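Local coordinates for N-acetyltransferase domain-containing protein (Deinococcus radiodurans, PDB 3S6F) that binds coenzyme A and calcium ions and probably acts as an N-acetyltransferase of the GNAT family, at residues G70-S75 with L105-L110; A47-L52 with V64-D69; E93-V98 with P118-L123. All blocks are in the same frame, centred on the assembly; numbering follows the deposited sequence.

Interaction 1. Residues G70-S75 with L105-L110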
loop_
_atom_site.group_PDB
_atom_site.type_symbol
_atom_site.label_atom_id
_atom_site.label_comp_id
_atom_site.label_asym_id
_atom_site.label_seq_id
_atom_site.Cartn_x
_atom_site.Cartn_y
_atom_site.Cartn_z
ATOM N N GLY A 70 3.424 7.664 6.147
ATOM C CA GLY A 70 4.118 8.920 6.362
ATOM C C GLY A 70 5.504 8.824 6.919
ATOM O O GLY A 70 6.144 9.858 7.184
ATOM N N ILE A 71 6.002 7.610 7.106
ATOM C CA ILE A 71 7.305 7.409 7.740
ATOM C C ILE A 71 8.230 6.556 6.904
ATOM O O ILE A 71 9.429 6.879 6.793
ATOM C CB ILE A 71 7.188 6.792 9.150
ATOM C CG1 ILE A 71 6.360 7.671 10.076
ATOM C CG2 ILE A 71 8.563 6.492 9.771
ATOM C CD1 ILE A 71 5.939 7.002 11.397
ATOM N N LEU A 72 7.722 5.460 6.344
ATOM C CA LEU A 72 8.561 4.506 5.613
ATOM C C LEU A 72 7.966 4.050 4.296
ATOM O O LEU A 72 8.737 3.732 3.384
ATOM C CB LEU A 72 8.885 3.297 6.478
ATOM C CG LEU A 72 10.119 2.486 6.046
ATOM C CD1 LEU A 72 11.397 3.235 6.371
ATOM C CD2 LEU A 72 10.088 1.069 6.668
ATOM N N ALA A 73 6.627 3.940 4.183
ATOM C CA ALA A 73 6.041 3.247 3.065
ATOM C C ALA A 73 4.732 3.821 2.560
ATOM O O ALA A 73 3.906 4.240 3.346
ATOM C CB ALA A 73 5.846 1.733 3.389
ATOM N N ALA A 74 4.554 3.696 1.253
ATOM C CA ALA A 74 3.350 4.073 0.579
ATOM C C ALA A 74 3.077 3.108 -0.562
ATOM O O ALA A 74 3.975 2.459 -1.102
ATOM C CB ALA A 74 3.428 5.504 0.061
ATOM N N SER A 75 1.807 2.998 -0.944
ATOM C CA SER A 75 1.447 2.268 -2.142
ATOM C C SER A 75 0.352 2.988 -2.901
ATOM O O SER A 75 -0.430 3.745 -2.336
ATOM C CB SER A 75 1.012 0.843 -1.828
ATOM O OG SER A 75 -0.238 0.841 -1.118
ATOM N N LEU A 105 9.604 9.227 1.202
ATOM C CA LEU A 105 9.485 7.913 1.870
ATOM C C LEU A 105 10.400 6.901 1.297
ATOM O O LEU A 105 10.562 6.843 0.064
ATOM C CB LEU A 105 8.095 7.315 1.629
ATOM C CG LEU A 105 6.940 8.116 2.175
ATOM C CD1 LEU A 105 5.595 7.551 1.722
ATOM C CD2 LEU A 105 7.067 8.259 3.733
ATOM N N TYR A 106 10.918 6.006 2.104
ATOM C CA TYR A 106 11.765 4.957 1.640
ATOM C C TYR A 106 11.148 4.084 0.550
ATOM O O TYR A 106 11.780 3.833 -0.483
ATOM C CB TYR A 106 12.225 4.095 2.846
ATOM C CG TYR A 106 13.067 2.905 2.435
ATOM C CD1 TYR A 106 14.164 3.092 1.606
ATOM C CD2 TYR A 106 12.772 1.627 2.842
ATOM C CE1 TYR A 106 14.898 2.035 1.174
ATOM C CE2 TYR A 106 13.540 0.532 2.426
ATOM C CZ TYR A 106 14.614 0.770 1.555
ATOM O OH TYR A 106 15.380 -0.249 1.040
HETATM N N MSE A 107 9.914 3.637 0.767
HETATM C CA MSE A 107 9.262 2.699 -0.151
HETATM C C MSE A 107 8.016 3.294 -0.768
HETATM O O MSE A 107 7.136 3.748 -0.049
HETATM C CB MSE A 107 8.818 1.440 0.599
HETATM C CG MSE A 107 9.937 0.674 1.228
HETATM SE SE MSE A 107 9.289 -0.559 2.625
HETATM C CE MSE A 107 8.110 -1.628 1.568
ATOM N N VAL A 108 7.917 3.211 -2.092
ATOM C CA VAL A 108 6.661 3.448 -2.806
ATOM C C VAL A 108 6.497 2.280 -3.751
ATOM O O VAL A 108 7.420 1.985 -4.539
ATOM C CB VAL A 108 6.638 4.749 -3.597
ATOM C CG1 VAL A 108 5.258 4.946 -4.231
ATOM C CG2 VAL A 108 6.974 5.963 -2.664
ATOM N N ASP A 109 5.346 1.627 -3.703
ATOM C CA ASP A 109 5.126 0.418 -4.463
ATOM C C ASP A 109 3.735 0.394 -5.082
ATOM O O ASP A 109 2.773 0.969 -4.552
ATOM C CB ASP A 109 5.268 -0.835 -3.557
ATOM C CG ASP A 109 6.661 -1.021 -2.974
ATOM O OD1 ASP A 109 7.097 -0.179 -2.142
ATOM O OD2 ASP A 109 7.319 -2.010 -3.313
ATOM N N LEU A 110 3.598 -0.326 -6.193
ATOM C CA LEU A 110 2.310 -0.551 -6.844
ATOM C C LEU A 110 2.380 -1.840 -7.636
ATOM O O LEU A 110 3.459 -2.337 -7.923
ATOM C CB LEU A 110 1.892 0.649 -7.721
ATOM C CG LEU A 110 2.821 0.958 -8.897
ATOM C CD1 LEU A 110 2.413 0.185 -10.176
ATOM C CD2 LEU A 110 2.824 2.465 -9.157
HETATM O O HOH W 1 11.336 6.894 4.792
HETATM O O HOH W 2 5.354 0.299 0.019
#
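Gly-70 meets Leu-105 across the contact: the CD2 methyl of Leu-105, modelled in two conformers, lies 3.6 Å from Gly-70 C. At Ile-71 a water bridges the segments, donating to Ile-71 O and accepting from Tyr-106 N. At Leu-72 the chain is not yet a strand, but its carbonyl O already accepts Met-107 N at 2.9 Å. Leu-72 and Tyr-106 run side by side and point the same way. CG of Leu-72 stands opposite its own backbone N (chi1 -159°), and CD1 rests 3.7 Å from Tyr-106 CB. From Ala-73 on, two parallel strands pair in the beta-alpha-beta crossover formed by strand 73-81, helix 90-102 and strand 107-112. Ala-73 CB packs on CB of Met-107, a selenomethionine, at 4.1 Å. Ala-74 N then donates to Met-107 O at 2.9 Å, and Ala-74 O accepts Asp-109 N at 3.1 Å. That carbonyl also takes a water proton, and the same water donates to Asp-109 OD1. The carboxylate is held further by Arg-134 and Ser-111 of the second subunit. Ser-75 CA makes a C-H...O contact with Asp-109 O at 3.0 Å; its OG, in one of two conformers, bonds OG of Ser-75 of the second subunit.

Interaction 2. Residues A47-L52 with V64-D69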
loop_
_atom_site.group_PDB
_atom_site.type_symbol
_atom_site.label_atom_id
_atom_site.label_comp_id
_atom_site.label_asym_id
_atom_site.label_seq_id
_atom_site.Cartn_x
_atom_site.Cartn_y
_atom_site.Cartn_z
ATOM N N ALA A 47 -8.035 7.862 1.408
ATOM C CA ALA A 47 -6.651 7.774 0.963
ATOM C C ALA A 47 -5.752 8.601 1.892
ATOM O O ALA A 47 -6.183 9.606 2.450
ATOM C CB ALA A 47 -6.527 8.268 -0.487
ATOM N N ALA A 48 -4.481 8.253 1.972
ATOM C CA ALA A 48 -3.526 9.177 2.606
ATOM C C ALA A 48 -3.447 10.476 1.832
ATOM O O ALA A 48 -3.540 11.570 2.398
ATOM C CB ALA A 48 -2.148 8.549 2.757
ATOM N N VAL A 49 -3.227 10.375 0.525
ATOM C CA VAL A 49 -3.147 11.507 -0.390
ATOM C C VAL A 49 -3.728 11.060 -1.717
ATOM O O VAL A 49 -3.814 9.856 -2.029
ATOM C CB VAL A 49 -1.700 12.051 -0.576
ATOM C CG1 VAL A 49 -1.099 12.583 0.738
ATOM C CG2 VAL A 49 -0.807 11.007 -1.243
ATOM N N PHE A 50 -4.082 12.026 -2.536
ATOM C CA PHE A 50 -4.568 11.769 -3.892
ATOM C C PHE A 50 -4.374 13.010 -4.730
ATOM O O PHE A 50 -4.168 14.104 -4.186
ATOM C CB PHE A 50 -6.044 11.306 -3.900
ATOM C CG PHE A 50 -6.973 12.323 -3.341
ATOM C CD1 PHE A 50 -7.499 13.342 -4.128
ATOM C CD2 PHE A 50 -7.333 12.287 -2.001
ATOM C CE1 PHE A 50 -8.353 14.286 -3.598
ATOM C CE2 PHE A 50 -8.188 13.242 -1.484
ATOM C CZ PHE A 50 -8.694 14.237 -2.286
ATOM N N VAL A 51 -4.456 12.835 -6.053
ATOM C CA VAL A 51 -4.425 13.955 -6.988
ATOM C C VAL A 51 -5.547 13.770 -8.006
ATOM O O VAL A 51 -5.710 12.667 -8.514
ATOM C CB VAL A 51 -3.071 14.116 -7.718
ATOM C CG1 VAL A 51 -3.025 15.424 -8.520
ATOM C CG2 VAL A 51 -1.888 14.059 -6.740
ATOM N N LEU A 52 -6.307 14.821 -8.249
ATOM C CA LEU A 52 -7.351 14.881 -9.254
ATOM C C LEU A 52 -6.972 15.844 -10.362
ATOM O O LEU A 52 -6.449 16.920 -10.082
ATOM C CB LEU A 52 -8.672 15.397 -8.628
ATOM C CG LEU A 52 -9.125 14.725 -7.337
ATOM C CD1 LEU A 52 -10.440 15.314 -6.839
ATOM C CD2 LEU A 52 -9.255 13.200 -7.514
ATOM N N VAL A 64 -5.410 9.689 -9.143
ATOM C CA VAL A 64 -4.502 8.701 -8.549
ATOM C C VAL A 64 -4.671 8.808 -7.042
ATOM O O VAL A 64 -4.826 9.916 -6.502
ATOM C CB VAL A 64 -3.050 8.952 -8.978
ATOM C CG1 VAL A 64 -2.548 10.343 -8.576
ATOM C CG2 VAL A 64 -2.112 7.873 -8.498
ATOM N N ASN A 65 -4.620 7.679 -6.344
ATOM C CA ASN A 65 -4.649 7.694 -4.890
ATOM C C ASN A 65 -3.442 6.978 -4.317
ATOM O O ASN A 65 -2.735 6.247 -5.013
ATOM C CB ASN A 65 -5.956 7.114 -4.313
ATOM C CG ASN A 65 -6.102 5.602 -4.522
ATOM O OD1 ASN A 65 -5.613 5.061 -5.507
ATOM N ND2 ASN A 65 -6.859 4.963 -3.622
ATOM N N ALA A 66 -3.242 7.134 -3.005
ATOM C CA ALA A 66 -2.122 6.493 -2.341
ATOM C C ALA A 66 -2.477 6.220 -0.885
ATOM O O ALA A 66 -3.136 7.033 -0.208
ATOM C CB ALA A 66 -0.837 7.309 -2.433
ATOM N N LEU A 67 -1.953 5.101 -0.409
ATOM C CA LEU A 67 -1.934 4.728 1.010
ATOM C C LEU A 67 -0.549 5.038 1.528
ATOM O O LEU A 67 0.432 4.903 0.791
ATOM C CB LEU A 67 -2.205 3.226 1.157
ATOM C CG LEU A 67 -3.354 2.654 0.314
ATOM C CD1 LEU A 67 -3.444 1.137 0.541
ATOM C CD2 LEU A 67 -4.701 3.360 0.535
ATOM N N SER A 68 -0.413 5.427 2.796
ATOM C CA SER A 68 0.895 5.768 3.328
ATOM C C SER A 68 0.886 5.714 4.850
ATOM O O SER A 68 -0.150 5.967 5.468
ATOM C CB SER A 68 1.236 7.207 2.902
ATOM O OG SER A 68 2.549 7.528 3.317
ATOM N N ASP A 69 2.056 5.440 5.451
ATOM C CA ASP A 69 2.248 5.645 6.875
ATOM C C ASP A 69 3.007 6.941 7.188
ATOM O O ASP A 69 3.202 7.236 8.348
ATOM C CB ASP A 69 2.890 4.425 7.553
ATOM C CG ASP A 69 4.273 4.070 7.071
ATOM O OD1 ASP A 69 4.972 4.953 6.487
ATOM O OD2 ASP A 69 4.645 2.875 7.250
#
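Val-51 and Val-64 lie side by side, their side chains pointing the same way from one face of the sheet. CG1 of Val-64 sits between its own backbone N and carbonyl carbon (chi1 59°), and this brings it alongside Val-51, 3.9 Å from CB. Two backbone bonds join the same pair: Val-51 N donates to Val-64 O at 3.0 Å, and Val-64 N donates to Val-51 O at 3.1 Å. Further along this face a branch of Val-49 reaches across, CG2 to Ala-66 CB at 3.9 Å. Leu-94, Val-98 and Leu-102 of helix 90-102 pack on this face. The two strands form an antiparallel beta hairpin in the central sheet of the GNAT fold. A classic beta bulge lies at the start of strand 49-54, where Ala-48 and Val-49 both face Ala-66. There Ala-66 O is approached by two N-H groups, Ala-48 N and Val-49 N, and both bonds are weak. From the bulge, Ala-48 CB touches Ser-68 CB at 3.6 Å. Phe-50 and Asn-65 project from the other face. The ring of Phe-50 turns from the partner strand and packs on Leu-44 of helix 37-46 and on Leu-16; the contact is made by its CB, 3.2 Å from Val-64 O. Asn-65 CB meets Ala-47 CB at 4.0 Å, while Asn-65 OD1 makes a weak bond to Leu-78 N on the neighbouring strand.

Interaction 3. Residues E93-V98 with P118-L123. With COA (coenzyme A), chain B.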
loop_
_atom_site.group_PDB
_atom_site.type_symbol
_atom_site.label_atom_id
_atom_site.label_comp_id
_atom_site.label_asym_id
_atom_site.label_seq_id
_atom_site.Cartn_x
_atom_site.Cartn_y
_atom_site.Cartn_z
ATOM N N GLU A 93 1.919 12.794 -15.329
ATOM C CA GLU A 93 1.845 13.978 -14.494
ATOM C C GLU A 93 1.176 13.675 -13.149
ATOM O O GLU A 93 1.635 14.161 -12.107
ATOM C CB GLU A 93 1.134 15.099 -15.244
ATOM C CG GLU A 93 1.070 16.410 -14.472
ATOM C CD GLU A 93 2.377 17.111 -14.259
ATOM O OE1 GLU A 93 3.340 16.813 -15.002
ATOM O OE2 GLU A 93 2.455 17.942 -13.349
ATOM N N LEU A 94 0.080 12.910 -13.181
ATOM C CA LEU A 94 -0.571 12.495 -11.949
ATOM C C LEU A 94 0.392 11.725 -11.060
ATOM O O LEU A 94 0.419 11.909 -9.840
ATOM C CB LEU A 94 -1.812 11.677 -12.275
ATOM C CG LEU A 94 -3.015 12.499 -12.751
ATOM C CD1 LEU A 94 -4.074 11.563 -13.368
ATOM C CD2 LEU A 94 -3.603 13.344 -11.637
HETATM N N MSE A 95 1.151 10.799 -11.655
HETATM C CA MSE A 95 2.130 10.049 -10.882
HETATM C C MSE A 95 3.197 10.958 -10.255
HETATM O O MSE A 95 3.525 10.832 -9.069
HETATM C CB MSE A 95 2.785 8.973 -11.750
HETATM C CG MSE A 95 1.937 7.768 -12.012
HETATM SE SE MSE A 95 1.550 6.725 -10.420
HETATM C CE MSE A 95 3.408 6.180 -10.035
ATOM N N ARG A 96 3.744 11.882 -11.042
ATOM C CA ARG A 96 4.727 12.790 -10.463
ATOM C C ARG A 96 4.106 13.589 -9.305
ATOM O O ARG A 96 4.730 13.779 -8.252
ATOM C CB ARG A 96 5.269 13.744 -11.537
ATOM C CG ARG A 96 6.224 13.119 -12.543
ATOM C CD ARG A 96 6.885 14.164 -13.437
ATOM N NE ARG A 96 5.949 14.728 -14.369
ATOM C CZ ARG A 96 5.683 14.203 -15.569
ATOM N NH1 ARG A 96 6.328 13.117 -16.026
ATOM N NH2 ARG A 96 4.771 14.814 -16.301
ATOM N N ARG A 97 2.875 14.068 -9.493
ATOM C CA ARG A 97 2.227 14.862 -8.456
ATOM C C ARG A 97 1.926 14.049 -7.206
ATOM O O ARG A 97 2.073 14.573 -6.109
ATOM C CB ARG A 97 0.982 15.534 -9.009
ATOM C CG ARG A 97 1.341 16.701 -9.939
ATOM C CD ARG A 97 0.124 17.237 -10.645
ATOM N NE ARG A 97 0.436 18.398 -11.475
ATOM C CZ ARG A 97 0.310 19.658 -11.079
ATOM N NH1 ARG A 97 -0.139 19.981 -9.877
ATOM N NH2 ARG A 97 0.599 20.617 -11.959
ATOM N N VAL A 98 1.518 12.787 -7.334
ATOM C CA VAL A 98 1.224 12.010 -6.123
ATOM C C VAL A 98 2.522 11.673 -5.378
ATOM O O VAL A 98 2.544 11.656 -4.146
ATOM C CB VAL A 98 0.361 10.766 -6.405
ATOM C CG1 VAL A 98 1.138 9.576 -6.964
ATOM C CG2 VAL A 98 -0.403 10.375 -5.132
ATOM N N PRO A 118 6.134 -0.600 -19.140
ATOM C CA PRO A 118 6.956 0.479 -19.675
ATOM C C PRO A 118 6.539 1.888 -19.233
ATOM O O PRO A 118 7.393 2.739 -19.016
ATOM C CB PRO A 118 6.846 0.297 -21.214
ATOM C CG PRO A 118 6.486 -1.133 -21.397
ATOM C CD PRO A 118 5.645 -1.506 -20.190
ATOM N N PHE A 119 5.243 2.107 -19.029
ATOM C CA PHE A 119 4.758 3.386 -18.525
ATOM C C PHE A 119 5.448 3.721 -17.189
ATOM O O PHE A 119 5.866 4.845 -16.954
ATOM C CB PHE A 119 3.236 3.315 -18.381
ATOM C CG PHE A 119 2.651 4.458 -17.600
ATOM C CD1 PHE A 119 2.338 5.647 -18.221
ATOM C CD2 PHE A 119 2.371 4.358 -16.259
ATOM C CE1 PHE A 119 1.829 6.729 -17.509
ATOM C CE2 PHE A 119 1.863 5.457 -15.586
ATOM C CZ PHE A 119 1.571 6.612 -16.158
ATOM N N TYR A 120 5.506 2.732 -16.320
ATOM C CA TYR A 120 6.100 2.931 -15.010
ATOM C C TYR A 120 7.630 2.983 -15.047
ATOM O O TYR A 120 8.253 3.750 -14.314
ATOM C CB TYR A 120 5.618 1.868 -14.018
ATOM C CG TYR A 120 4.154 1.992 -13.700
ATOM C CD1 TYR A 120 3.695 3.064 -12.946
ATOM C CD2 TYR A 120 3.226 1.048 -14.111
ATOM C CE1 TYR A 120 2.340 3.228 -12.636
ATOM C CE2 TYR A 120 1.862 1.197 -13.785
ATOM C CZ TYR A 120 1.438 2.280 -13.053
ATOM O OH TYR A 120 0.110 2.413 -12.701
ATOM N N GLU A 121 8.251 2.201 -15.932
ATOM C CA GLU A 121 9.709 2.255 -16.059
ATOM C C GLU A 121 10.146 3.639 -16.522
ATOM O O GLU A 121 11.169 4.173 -16.044
ATOM C CB GLU A 121 10.226 1.175 -16.996
ATOM C CG GLU A 121 10.123 -0.197 -16.323
ATOM C CD GLU A 121 10.604 -1.367 -17.148
ATOM O OE1 GLU A 121 10.467 -1.288 -18.392
ATOM O OE2 GLU A 121 11.052 -2.377 -16.528
ATOM N N ARG A 122 9.349 4.273 -17.408
ATOM C CA ARG A 122 9.751 5.608 -17.871
ATOM C C ARG A 122 9.667 6.669 -16.780
ATOM O O ARG A 122 10.349 7.700 -16.850
ATOM C CB ARG A 122 8.956 6.013 -19.108
ATOM C CG ARG A 122 9.386 5.236 -20.348
ATOM C CD ARG A 122 8.633 5.663 -21.632
ATOM N NE ARG A 122 8.180 4.490 -22.403
ATOM C CZ ARG A 122 6.916 4.095 -22.540
ATOM N NH1 ARG A 122 5.899 4.769 -22.002
ATOM N NH2 ARG A 122 6.661 3.021 -23.269
ATOM N N LEU A 123 8.877 6.407 -15.735
ATOM C CA LEU A 123 8.822 7.278 -14.563
ATOM C C LEU A 123 9.951 7.013 -13.527
ATOM O O LEU A 123 10.026 7.671 -12.467
ATOM C CB LEU A 123 7.465 7.146 -13.881
ATOM C CG LEU A 123 6.275 7.676 -14.665
ATOM C CD1 LEU A 123 4.975 7.143 -14.143
ATOM C CD2 LEU A 123 6.298 9.186 -14.578
HETATM N N1A COA B . -0.555 -0.965 -23.033
HETATM C C2A COA B . 0.597 -0.467 -23.603
HETATM N N3A COA B . 1.071 0.792 -23.312
HETATM C C4A COA B . 0.357 1.560 -22.451
HETATM C C5A COA B . -0.825 1.093 -21.886
HETATM C C6A COA B . -1.275 -0.198 -22.159
HETATM N N6A COA B . -2.384 -0.700 -21.603
HETATM N N7A COA B . -1.307 2.081 -21.085
HETATM C C8A COA B . -0.462 3.131 -21.160
HETATM N N9A COA B . 0.571 2.829 -22.003
HETATM C C1B COA B . 1.723 3.668 -22.324
HETATM C C2B COA B . 1.791 4.014 -23.806
HETATM O O2B COA B . 3.150 4.098 -24.107
HETATM C C3B COA B . 1.184 5.404 -23.921
HETATM O O3B COA B . 1.622 6.138 -25.051
HETATM P P3B COA B . 0.714 6.194 -26.396
HETATM O O7A COA B . 0.553 4.767 -26.855
HETATM O O8A COA B . -0.618 6.801 -26.034
HETATM O O9A COA B . 1.504 7.046 -27.360
HETATM C C4B COA B . 1.656 5.987 -22.599
HETATM O O4B COA B . 1.625 4.911 -21.672
HETATM C C5B COA B . 0.790 7.131 -22.105
HETATM O O5B COA B . 1.486 7.823 -21.084
HETATM P P1A COA B . 0.811 9.172 -20.508
HETATM O O1A COA B . 1.809 9.731 -19.556
HETATM O O2A COA B . 0.290 10.066 -21.596
HETATM O O3A COA B . -0.370 8.546 -19.637
HETATM P P2A COA B . -1.945 8.506 -19.950
HETATM O O4A COA B . -2.176 7.977 -21.314
HETATM O O5A COA B . -2.512 9.838 -19.602
HETATM O O6A COA B . -2.383 7.479 -18.819
HETATM C CBP COA B . -2.701 5.258 -17.996
HETATM C CCP COA B . -1.747 6.207 -18.701
HETATM C CDP COA B . -3.063 5.837 -16.614
HETATM C CEP COA B . -1.995 3.897 -17.798
HETATM C CAP COA B . -3.934 5.123 -18.907
HETATM O OAP COA B . -3.628 4.365 -20.063
HETATM C C9P COA B . -5.071 4.448 -18.177
HETATM O O9P COA B . -5.906 5.156 -17.427
HETATM N N8P COA B . -5.280 3.147 -18.328
HETATM C C7P COA B . -6.363 2.450 -17.645
HETATM C C6P COA B . -6.103 2.201 -16.152
HETATM C C5P COA B . -4.720 1.655 -15.943
HETATM O O5P COA B . -4.319 0.722 -16.644
HETATM N N4P COA B . -4.007 2.234 -14.965
HETATM C C3P COA B . -2.771 1.688 -14.461
HETATM C C2P COA B . -3.055 1.066 -13.094
HETATM S S1P COA B . -4.056 -0.457 -13.191
#
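Met-95, a selenomethionine, reaches from its helix to three residues of 118-123. Its CB packs on Leu-123 CD1 at 3.7 Å. CG stays near the same methyl and also approaches Phe-119 CE2, 4.3 Å away. The chain then bends twice (chi2 -66°, chi3 -64°), which carries the terminal methyl across to Tyr-120. There CE comes to the edge of the ring, near its plane, 4.1 Å from CE1. The side chains of Met-95 and Tyr-120 cross at about a right angle. Phe-119 CD2 lies over the centre of the Tyr-120 ring, 3.6 Å above its plane. Coenzyme A O5B lies at the edge of the Phe-119 ring, in its plane, 3.7 Å from CD1; CE1 is also 3.6 Å from the diphosphate O3A. Without the Phe-119 ring, an alanine here is likely to leave a gap between Met-95, Tyr-120 and the cofactor, with the Tyr-120 ring freer to shift. Tyr-120 OH touches the cofactor's thiol arm at C3P, 3.5 Å away. Along helix 90-102 Glu-93 forms salt bridges to both Arg-96 and Arg-97. Ser-92, Gly-91 and Gly-89 bind the cofactor near the start of this helix, as in the GNAT coenzyme A site. Helices 90-102 and 117-122 thus meet against one face of the sheet, with Met-95 on Ile-76 and Leu-110, Phe-119 on Leu-79, and Tyr-120 on Leu-110 and Cys-112.

Overall arrangement
From the N terminus, interaction 2 comes first and closes the short hairpin of strands 49-54 and 60-68. It ends before the other two begin. Interaction 1 opens in the turn that follows and runs into strand 73-81. This contact spans helix 90-102 and closes on strand 107-112. Interaction 3 starts on that helix and closes on helix 117-122, so interactions 1 and 3 cross along the chain. Ser-75 O probably bonds Leu-67 N, linking interactions 1 and 2 within one sheet. The hairpin packs on the helix of interaction 3, and the end of 105-110 reaches both its segments. They tie hairpin, beta-alpha-beta unit and helix 117-122 together at the coenzyme A site.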